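Rho guanine nucleotide exchange factor 12 (Homo sapiens, PDB 1TXD) acts as a guanine nucleotide exchange factor for the small GTPase RhoA, represented here by its catalytic DH domain and the adjoining PH domain. Local coordinates at residues 226-231 and 251-256; 258-263 and 276-281; 283-288 and 314-319. The protein carries 1 engineered substitution. All coordinates share one frame; numbering follows the deposited sequence.

Contact 1. Residues 226-231 and 251-256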
loop_
_atom_site.group_PDB
_atom_site.type_symbol
_atom_site.label_atom_id
_atom_site.label_comp_id
_atom_site.label_asym_id
_atom_site.label_seq_id
_atom_site.Cartn_x
_atom_site.Cartn_y
_atom_site.Cartn_z
ATOM N N ASP A 226 11.868 -8.594 -1.686
ATOM C CA ASP A 226 11.733 -9.703 -2.627
ATOM C C ASP A 226 12.989 -9.821 -3.480
ATOM O O ASP A 226 13.523 -10.909 -3.655
ATOM C CB ASP A 226 10.527 -9.465 -3.562
ATOM C CG ASP A 226 10.166 -10.711 -4.367
ATOM O OD1 ASP A 226 9.823 -11.755 -3.742
ATOM O OD2 ASP A 226 10.215 -10.722 -5.620
ATOM N N TYR A 227 13.453 -8.695 -4.029
ATOM C CA TYR A 227 14.671 -8.734 -4.828
ATOM C C TYR A 227 15.818 -9.190 -3.933
ATOM O O TYR A 227 16.564 -10.089 -4.298
ATOM C CB TYR A 227 14.936 -7.372 -5.438
ATOM C CG TYR A 227 13.918 -6.938 -6.458
ATOM C CD1 TYR A 227 13.011 -7.831 -7.044
ATOM C CD2 TYR A 227 13.891 -5.642 -6.876
ATOM C CE1 TYR A 227 12.067 -7.397 -7.991
ATOM C CE2 TYR A 227 12.985 -5.206 -7.823
ATOM C CZ TYR A 227 12.080 -6.079 -8.386
ATOM O OH TYR A 227 11.201 -5.571 -9.340
ATOM N N GLN A 228 15.915 -8.629 -2.728
ATOM C CA GLN A 228 16.992 -8.995 -1.793
ATOM C C GLN A 228 16.986 -10.466 -1.444
ATOM O O GLN A 228 18.035 -11.037 -1.109
ATOM C CB GLN A 228 16.922 -8.175 -0.489
ATOM C CG GLN A 228 18.058 -8.475 0.560
ATOM C CD GLN A 228 19.482 -8.169 0.036
ATOM O OE1 GLN A 228 19.659 -7.729 -1.098
ATOM N NE2 GLN A 228 20.484 -8.413 0.869
ATOM N N ARG A 229 15.816 -11.086 -1.520
ATOM C CA ARG A 229 15.689 -12.516 -1.198
ATOM C C ARG A 229 16.215 -13.352 -2.363
ATOM O O ARG A 229 16.981 -14.278 -2.168
ATOM C CB ARG A 229 14.224 -12.863 -0.898
ATOM C CG ARG A 229 13.995 -14.185 -0.188
ATOM C CD ARG A 229 12.504 -14.542 -0.017
ATOM N NE ARG A 229 11.723 -14.229 -1.216
ATOM C CZ ARG A 229 11.738 -14.933 -2.354
ATOM N NH1 ARG A 229 12.474 -16.036 -2.478
ATOM N NH2 ARG A 229 11.001 -14.532 -3.387
ATOM N N ARG A 230 15.825 -12.977 -3.579
ATOM C CA ARG A 230 16.210 -13.699 -4.801
ATOM C C ARG A 230 17.688 -13.479 -5.231
ATOM O O ARG A 230 18.211 -14.193 -6.089
ATOM C CB ARG A 230 15.236 -13.321 -5.936
ATOM C CG ARG A 230 13.762 -13.660 -5.597
ATOM C CD ARG A 230 12.804 -13.615 -6.781
ATOM N NE ARG A 230 12.756 -12.284 -7.396
ATOM C CZ ARG A 230 12.576 -12.034 -8.696
ATOM N NH1 ARG A 230 12.428 -13.022 -9.573
ATOM N NH2 ARG A 230 12.548 -10.778 -9.132
ATOM N N LEU A 231 18.343 -12.498 -4.608
ATOM C CA LEU A 231 19.743 -12.152 -4.868
ATOM C C LEU A 231 20.676 -13.347 -4.645
ATOM O O LEU A 231 20.669 -13.961 -3.579
ATOM C CB LEU A 231 20.154 -10.965 -3.970
ATOM C CG LEU A 231 21.458 -10.191 -4.223
ATOM C CD1 LEU A 231 21.287 -9.183 -5.370
ATOM C CD2 LEU A 231 21.956 -9.489 -2.940
ATOM N N ASP A 251 23.245 -5.579 0.708
ATOM C CA ASP A 251 21.893 -5.497 1.218
ATOM C C ASP A 251 21.122 -4.357 0.563
ATOM O O ASP A 251 21.187 -3.213 1.020
ATOM C CB ASP A 251 21.918 -5.320 2.733
ATOM C CG ASP A 251 20.586 -5.664 3.372
ATOM O OD1 ASP A 251 19.562 -5.543 2.662
ATOM O OD2 ASP A 251 20.478 -6.081 4.554
ATOM N N LEU A 252 20.379 -4.692 -0.491
ATOM C CA LEU A 252 19.500 -3.742 -1.183
ATOM C C LEU A 252 18.556 -3.000 -0.229
ATOM O O LEU A 252 18.324 -1.807 -0.400
ATOM C CB LEU A 252 18.680 -4.445 -2.286
ATOM C CG LEU A 252 19.378 -5.455 -3.225
ATOM C CD1 LEU A 252 18.378 -6.206 -4.132
ATOM C CD2 LEU A 252 20.445 -4.766 -4.063
ATOM N N THR A 253 18.047 -3.697 0.794
ATOM C CA THR A 253 17.002 -3.145 1.672
ATOM C C THR A 253 17.437 -1.959 2.537
ATOM O O THR A 253 16.588 -1.250 3.087
ATOM C CB THR A 253 16.394 -4.256 2.592
ATOM O OG1 THR A 253 17.370 -4.722 3.529
ATOM C CG2 THR A 253 16.014 -5.513 1.794
ATOM N N LYS A 254 18.745 -1.734 2.666
ATOM C CA LYS A 254 19.241 -0.618 3.486
ATOM C C LYS A 254 19.357 0.690 2.696
ATOM O O LYS A 254 19.943 1.661 3.171
ATOM C CB LYS A 254 20.565 -0.982 4.182
ATOM C CG LYS A 254 20.392 -1.736 5.508
ATOM C CD LYS A 254 19.914 -0.826 6.669
ATOM C CE LYS A 254 18.408 -0.931 6.945
ATOM N NZ LYS A 254 17.929 -2.331 7.009
ATOM N N ARG A 255 18.787 0.704 1.498
ATOM C CA ARG A 255 18.572 1.931 0.747
ATOM C C ARG A 255 17.287 1.818 -0.067
ATOM O O ARG A 255 16.859 0.722 -0.415
ATOM C CB ARG A 255 19.765 2.201 -0.181
ATOM C CG ARG A 255 19.982 1.164 -1.301
ATOM C CD ARG A 255 20.973 0.057 -0.948
ATOM N NE ARG A 255 22.352 0.536 -1.022
ATOM C CZ ARG A 255 23.422 -0.177 -0.696
ATOM N NH1 ARG A 255 23.303 -1.418 -0.237
ATOM N NH2 ARG A 255 24.624 0.369 -0.814
ATOM N N LYS A 256 16.683 2.951 -0.391
ATOM C CA LYS A 256 15.440 2.940 -1.156
ATOM C C LYS A 256 15.723 2.819 -2.649
ATOM O O LYS A 256 16.728 3.336 -3.128
ATOM C CB LYS A 256 14.601 4.185 -0.843
ATOM C CG LYS A 256 13.899 4.102 0.525
ATOM C CD LYS A 256 12.848 5.201 0.716
ATOM C CE LYS A 256 11.651 4.690 1.501
ATOM N NZ LYS A 256 10.736 5.787 1.929
#
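Gln228, near the end of helix 191-230, reaches across to Asp251 and Leu252 where the long last helix of the DH domain runs into the PH domain, so the contact is part of the DH/PH junction. The polar part depends on its amide. With CG anti to the backbone N (chi1 -179°) and the chain bent at chi2, the amide lies against the turn that opens with Asp251. Gln228 OE1 accepts from Leu252 N at 3.2 Å, the donor sitting well above the carbonyl plane rather than on a lone pair, while Gln228 NE2 donates to Leu250 O. Glutamine suits the place because one neutral group both gives and accepts. Its amide is almost parallel to the carboxylate of Asp251, the planes 3° apart, and Gln228 NE2 stands 3.5 Å from Asp251 OD1, a proximity and not a hydrogen bond. Replacing Gln228 by an alanine would probably leave Leu252 N and Leu250 O without these mates and the turn more weakly tied to the helix.

The turn also braces itself: Asp251 O accepts from Arg255 NH1 and Lys254 N, which arrive from opposite faces of its plane, and Arg255 makes a salt bridge to Asp282.

The apolar part centres on the buried Leu252. Its branched end suits a site between helix and sheet: Leu252 CD1 touches Tyr227 CB at 3.9 Å and Leu231 CD1 at 4.3 Å, while its side chain also meets Leu224 and, through CD2, Leu280. At the margin, the methyl CG2 of Thr253 lies across the Gln228 chain, 3.6 Å from Gln228 CB.

Contact 2. Residues 258-263 and 276-281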
loop_
_atom_site.group_PDB
_atom_site.type_symbol
_atom_site.label_atom_id
_atom_site.label_comp_id
_atom_site.label_asym_id
_atom_site.label_seq_id
_atom_site.Cartn_x
_atom_site.Cartn_y
_atom_site.Cartn_z
ATOM N N ILE A 258 14.818 3.657 -6.536
ATOM C CA ILE A 258 14.305 4.797 -7.285
ATOM C C ILE A 258 13.806 4.392 -8.670
ATOM O O ILE A 258 12.816 4.941 -9.159
ATOM C CB ILE A 258 15.406 5.870 -7.376
ATOM C CG1 ILE A 258 15.467 6.639 -6.050
ATOM C CG2 ILE A 258 15.183 6.843 -8.570
ATOM C CD1 ILE A 258 16.286 5.961 -4.973
ATOM N N HIS A 259 14.478 3.431 -9.295
ATOM C CA HIS A 259 14.097 2.972 -10.625
ATOM C C HIS A 259 14.499 1.514 -10.862
ATOM O O HIS A 259 15.364 0.977 -10.176
ATOM C CB HIS A 259 14.731 3.888 -11.693
ATOM C CG HIS A 259 14.026 3.848 -13.009
ATOM N ND1 HIS A 259 14.318 2.914 -13.978
ATOM C CD2 HIS A 259 13.014 4.598 -13.502
ATOM C CE1 HIS A 259 13.523 3.097 -15.017
ATOM N NE2 HIS A 259 12.723 4.114 -14.755
ATOM N N GLU A 260 13.853 0.883 -11.834
ATOM C CA GLU A 260 14.227 -0.453 -12.278
ATOM C C GLU A 260 13.752 -0.733 -13.707
ATOM O O GLU A 260 12.750 -0.172 -14.169
ATOM C CB GLU A 260 13.632 -1.508 -11.340
ATOM C CG GLU A 260 12.121 -1.627 -11.453
ATOM C CD GLU A 260 11.512 -2.482 -10.371
ATOM O OE1 GLU A 260 11.882 -3.666 -10.270
ATOM O OE2 GLU A 260 10.665 -1.966 -9.624
ATOM N N GLY A 261 14.470 -1.608 -14.407
ATOM C CA GLY A 261 14.042 -2.058 -15.724
ATOM C C GLY A 261 14.974 -3.041 -16.414
ATOM O O GLY A 261 16.053 -3.351 -15.908
ATOM N N PRO A 262 14.555 -3.537 -17.576
ATOM C CA PRO A 262 15.447 -4.315 -18.443
ATOM C C PRO A 262 16.456 -3.435 -19.230
ATOM O O PRO A 262 16.052 -2.660 -20.109
ATOM C CB PRO A 262 14.483 -5.029 -19.408
ATOM C CG PRO A 262 13.099 -4.546 -19.074
ATOM C CD PRO A 262 13.215 -3.376 -18.164
ATOM N N LEU A 263 17.739 -3.551 -18.890
ATOM C CA LEU A 263 18.830 -3.046 -19.734
ATOM C C LEU A 263 19.568 -4.215 -20.390
ATOM O O LEU A 263 19.412 -5.361 -19.989
ATOM C CB LEU A 263 19.836 -2.211 -18.927
ATOM C CG LEU A 263 19.306 -1.010 -18.138
ATOM C CD1 LEU A 263 20.423 -0.341 -17.359
ATOM C CD2 LEU A 263 18.607 -0.011 -19.046
ATOM N N TYR A 276 18.555 -7.227 -15.813
ATOM C CA TYR A 276 17.577 -6.431 -15.101
ATOM C C TYR A 276 18.367 -5.605 -14.092
ATOM O O TYR A 276 19.172 -6.143 -13.328
ATOM C CB TYR A 276 16.564 -7.328 -14.376
ATOM C CG TYR A 276 15.337 -6.579 -13.911
ATOM C CD1 TYR A 276 14.223 -6.450 -14.744
ATOM C CD2 TYR A 276 15.295 -5.981 -12.645
ATOM C CE1 TYR A 276 13.101 -5.752 -14.333
ATOM C CE2 TYR A 276 14.169 -5.284 -12.220
ATOM C CZ TYR A 276 13.082 -5.172 -13.072
ATOM O OH TYR A 276 11.967 -4.491 -12.663
ATOM N N THR A 277 18.114 -4.306 -14.077
ATOM C CA THR A 277 18.999 -3.350 -13.429
ATOM C C THR A 277 18.230 -2.555 -12.414
ATOM O O THR A 277 17.074 -2.254 -12.631
ATOM C CB THR A 277 19.575 -2.385 -14.517
ATOM O OG1 THR A 277 20.491 -3.104 -15.341
ATOM C CG2 THR A 277 20.399 -1.258 -13.904
ATOM N N LEU A 278 18.878 -2.175 -11.327
ATOM C CA LEU A 278 18.199 -1.447 -10.285
ATOM C C LEU A 278 18.963 -0.223 -9.911
ATOM O O LEU A 278 20.080 -0.317 -9.422
ATOM C CB LEU A 278 18.058 -2.311 -9.033
ATOM C CG LEU A 278 17.620 -3.775 -9.159
ATOM C CD1 LEU A 278 17.695 -4.383 -7.779
ATOM C CD2 LEU A 278 16.235 -3.971 -9.789
ATOM N N LEU A 279 18.355 0.932 -10.148
ATOM C CA LEU A 279 18.847 2.199 -9.611
ATOM C C LEU A 279 18.354 2.414 -8.177
ATOM O O LEU A 279 17.163 2.640 -7.957
ATOM C CB LEU A 279 18.374 3.364 -10.479
ATOM C CG LEU A 279 18.655 4.769 -9.949
ATOM C CD1 LEU A 279 20.117 4.931 -9.527
ATOM C CD2 LEU A 279 18.303 5.789 -11.035
ATOM N N LEU A 280 19.280 2.358 -7.223
ATOM C CA LEU A 280 19.005 2.633 -5.814
ATOM C C LEU A 280 19.536 4.007 -5.423
ATOM O O LEU A 280 20.095 4.719 -6.255
ATOM C CB LEU A 280 19.639 1.553 -4.930
ATOM C CG LEU A 280 19.431 0.112 -5.391
ATOM C CD1 LEU A 280 19.992 -0.870 -4.347
ATOM C CD2 LEU A 280 17.961 -0.179 -5.645
ATOM N N GLU A 281 19.370 4.374 -4.151
ATOM C CA GLU A 281 19.734 5.712 -3.665
ATOM C C GLU A 281 21.168 6.092 -4.030
ATOM O O GLU A 281 21.439 7.230 -4.432
ATOM C CB GLU A 281 19.576 5.802 -2.138
ATOM C CG GLU A 281 18.374 6.614 -1.664
ATOM C CD GLU A 281 18.030 6.371 -0.199
ATOM O OE1 GLU A 281 18.937 5.987 0.576
ATOM O OE2 GLU A 281 16.852 6.562 0.185
#
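Ile258 and His259 share one partner, Leu279, and so make a classic beta bulge: Leu279 O takes Ile258 N at 2.9 Å and His259 N at 3.1 Å, both in its carbonyl plane, the second on a lone pair. CD1 of Ile258 lies against the backbone N and CA of Glu281, just past the second strand. Leu279 N returns a bond to His259 O at 3.0 Å, more bent and from above the carbonyl plane. His259 turns to the sheet face that carries Leu279, where the two CB atoms meet; its imidazole goes on to an edge-to-face stack with Trp360 of helix 354-374, a place an aromatic ring fills well.

Glu260 projects from the other face. CB packs against Leu278 CD2, and the carboxylate, steeply inclined to the Tyr276 ring, brings OE1 to the ring edge beside the hydroxyl; Tyr276 OH donates to Glu260 OE1, though the place of OE1 is less sure, so the detail is doubtful. The two segments are the antiparallel arms of the hairpin formed by strands 257-266 and 275-280, the first of the PH domain's beta sandwich, and their directions differ by 172°.

Gly261 continues the ladder, giving its N-H to Thr277 O and taking Thr277 N on Gly261 O at 2.9 Å. Its backbone is almost fully extended, and any CB would crowd CD of Pro262, so the lack of a side chain fits. Tyr276, with CG anti to its N (chi1 -166°), lays one ring face over Gly261 O, which is offset toward the rim. Leu263 crosses Thr277 at about a right angle: Leu263 CD1 comes to 3.4 Å from Thr277 OG1, a buried hydroxyl that has no polar partner in the model.

Contact 3. Residues 283-288 and 314-319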
loop_
_atom_site.group_PDB
_atom_site.type_symbol
_atom_site.label_atom_id
_atom_site.label_comp_id
_atom_site.label_asym_id
_atom_site.label_seq_id
_atom_site.Cartn_x
_atom_site.Cartn_y
_atom_site.Cartn_z
ATOM N N ILE A 283 23.655 3.418 -5.350
ATOM C CA ILE A 283 24.304 2.480 -6.261
ATOM C C ILE A 283 23.388 2.092 -7.412
ATOM O O ILE A 283 22.169 2.067 -7.273
ATOM C CB ILE A 283 24.772 1.193 -5.523
ATOM C CG1 ILE A 283 23.621 0.535 -4.739
ATOM C CG2 ILE A 283 25.942 1.506 -4.600
ATOM C CD1 ILE A 283 23.938 -0.862 -4.215
ATOM N N LEU A 284 23.989 1.812 -8.558
ATOM C CA LEU A 284 23.314 1.128 -9.635
ATOM C C LEU A 284 23.720 -0.325 -9.458
ATOM O O LEU A 284 24.856 -0.607 -9.084
ATOM C CB LEU A 284 23.779 1.681 -10.977
ATOM C CG LEU A 284 22.909 1.421 -12.197
ATOM C CD1 LEU A 284 21.738 2.371 -12.222
ATOM C CD2 LEU A 284 23.743 1.587 -13.469
ATOM N N VAL A 285 22.788 -1.242 -9.697
ATOM C CA VAL A 285 23.024 -2.660 -9.460
ATOM C C VAL A 285 22.689 -3.425 -10.714
ATOM O O VAL A 285 21.607 -3.283 -11.273
ATOM C CB VAL A 285 22.172 -3.221 -8.292
ATOM C CG1 VAL A 285 22.441 -4.711 -8.104
ATOM C CG2 VAL A 285 22.464 -2.468 -6.990
ATOM N N LEU A 286 23.618 -4.266 -11.135
ATOM C CA LEU A 286 23.480 -4.981 -12.382
ATOM C C LEU A 286 23.232 -6.443 -12.049
ATOM O O LEU A 286 24.062 -7.082 -11.406
ATOM C CB LEU A 286 24.743 -4.794 -13.232
ATOM C CG LEU A 286 25.118 -3.328 -13.512
ATOM C CD1 LEU A 286 26.395 -3.251 -14.346
ATOM C CD2 LEU A 286 24.001 -2.576 -14.215
ATOM N N LEU A 287 22.074 -6.948 -12.471
ATOM C CA LEU A 287 21.642 -8.309 -12.156
ATOM C C LEU A 287 21.221 -9.055 -13.419
ATOM O O LEU A 287 20.927 -8.429 -14.436
ATOM C CB LEU A 287 20.479 -8.276 -11.159
ATOM C CG LEU A 287 20.667 -7.455 -9.879
ATOM C CD1 LEU A 287 19.328 -7.173 -9.226
ATOM C CD2 LEU A 287 21.585 -8.159 -8.895
ATOM N N GLN A 288 21.193 -10.389 -13.340
ATOM C CA GLN A 288 20.835 -11.263 -14.468
ATOM C C GLN A 288 19.656 -12.175 -14.120
ATOM O O GLN A 288 19.712 -12.904 -13.125
ATOM C CB GLN A 288 22.045 -12.128 -14.868
ATOM C CG GLN A 288 22.580 -11.880 -16.287
ATOM C CD GLN A 288 23.527 -12.982 -16.767
ATOM O OE1 GLN A 288 24.513 -13.294 -16.096
ATOM N NE2 GLN A 288 23.231 -13.564 -17.925
ATOM N N SER A 314 32.916 -4.596 -11.772
ATOM C CA SER A 314 31.916 -4.785 -10.713
ATOM C C SER A 314 30.473 -4.628 -11.223
ATOM O O SER A 314 30.190 -3.724 -12.012
ATOM C CB SER A 314 32.158 -3.791 -9.569
ATOM O OG SER A 314 31.429 -4.140 -8.402
ATOM N N PRO A 315 29.560 -5.496 -10.772
ATOM C CA PRO A 315 28.121 -5.326 -11.056
ATOM C C PRO A 315 27.458 -4.267 -10.175
ATOM O O PRO A 315 26.332 -3.899 -10.452
ATOM C CB PRO A 315 27.535 -6.706 -10.752
ATOM C CG PRO A 315 28.423 -7.249 -9.698
ATOM C CD PRO A 315 29.811 -6.697 -9.956
ATOM N N VAL A 316 28.147 -3.811 -9.132
ATOM C CA VAL A 316 27.714 -2.673 -8.327
ATOM C C VAL A 316 28.568 -1.465 -8.682
ATOM O O VAL A 316 29.785 -1.468 -8.461
ATOM C CB VAL A 316 27.855 -2.963 -6.803
ATOM C CG1 VAL A 316 27.979 -1.667 -5.960
ATOM C CG2 VAL A 316 26.684 -3.797 -6.324
ATOM N N ILE A 317 27.913 -0.430 -9.200
ATOM C CA ILE A 317 28.568 0.820 -9.549
ATOM C C ILE A 317 28.194 1.916 -8.555
ATOM O O ILE A 317 27.046 2.337 -8.495
ATOM C CB ILE A 317 28.149 1.248 -10.974
ATOM C CG1 ILE A 317 28.473 0.149 -11.990
ATOM C CG2 ILE A 317 28.818 2.556 -11.349
ATOM C CD1 ILE A 317 27.502 0.102 -13.167
ATOM N N LYS A 318 29.164 2.387 -7.790
ATOM C CA LYS A 318 28.928 3.468 -6.842
ATOM C C LYS A 318 28.597 4.769 -7.580
ATOM O O LYS A 318 29.396 5.260 -8.369
ATOM C CB LYS A 318 30.145 3.647 -5.938
ATOM C CG LYS A 318 30.497 2.383 -5.141
ATOM C CD LYS A 318 31.121 2.717 -3.793
ATOM C CE LYS A 318 31.195 1.497 -2.875
ATOM N NZ LYS A 318 32.268 1.638 -1.834
ATOM N N LEU A 319 27.408 5.314 -7.329
ATOM C CA LEU A 319 26.950 6.543 -7.994
ATOM C C LEU A 319 27.803 7.776 -7.665
ATOM O O LEU A 319 27.772 8.770 -8.395
ATOM C CB LEU A 319 25.479 6.830 -7.636
ATOM C CG LEU A 319 24.442 5.829 -8.150
ATOM C CD1 LEU A 319 23.078 6.110 -7.532
ATOM C CD2 LEU A 319 24.350 5.853 -9.675
#
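Leu284 and Ile317 form the hydrogen-bonded pair at the centre of an antiparallel pairing whose strand directions differ by 165°: Leu284 N gives to Ile317 O and Ile317 N to Leu284 O, each at 3.1 Å, and Leu286 N adds a more bent bond to Pro315 O at 2.8 Å.

The side chains divide between two faces. Leu284 and Ile317 run side by side, pointing the same way, and Leu284 CD2 meets Ile317 CD1 at 4.1 Å. With CG anti to its carbonyl carbon (chi1 -56°), Leu286 brings its methyl CD1 closer still, 3.7 Å from Ile317 CD1, and CG against Pro315 O; its CB also touches that oxygen. Pro315 suits the edge of the pairing: its lack of an N-H costs no bond across these segments, while its ring CB packs on Leu286. On the opposite face Ile283 CG2 touches Val316 CG1 at 4.0 Å, and Val285 meets Val316 more loosely. These beta-branched residues suit extended strands. Leu319, just past the strand, brings CD1 to within 3.5 Å of Ile283 N. Lys318 sends its chain out to a salt bridge with Glu246.

Around the contact, Leu284 packs on Trp360 and Ile364 of helix 354-374, and Leu319 on Ile364 and Met367. Leu286 and Ile317 rest on Tyr347 of strand 344-350. Across strand 283-290 from strand 316-318 runs strand 275-280, whose Leu278 and Tyr276 bond to the backbones of Val285 and Leu287.

Overall arrangement
The three contacts come in series along the chain, contact 1 closing before contact 2 opens and contact 2 before contact 3. Contacts 2 and 3 have centres about 9 Å apart and share one sheet of the PH domain, for strands 275-280 and 283-290 are neighbours, joined by backbone bonds such as Leu278 O to Val285 N. Contact 1 lies about 12 Å from contact 2 and 13 Å from contact 3, centre to centre, and sets the end of helix 191-230 beside that sheet: Leu231 packs on Leu287 and Tyr227 approaches Tyr276. Loop 251-256 packs there too, Leu252 CD2 on Val285 CG2. Contact 1 thus joins the DH helix to the PH sandwich that contacts 2 and 3 help build, probably helping to fix the two domains' relative placement.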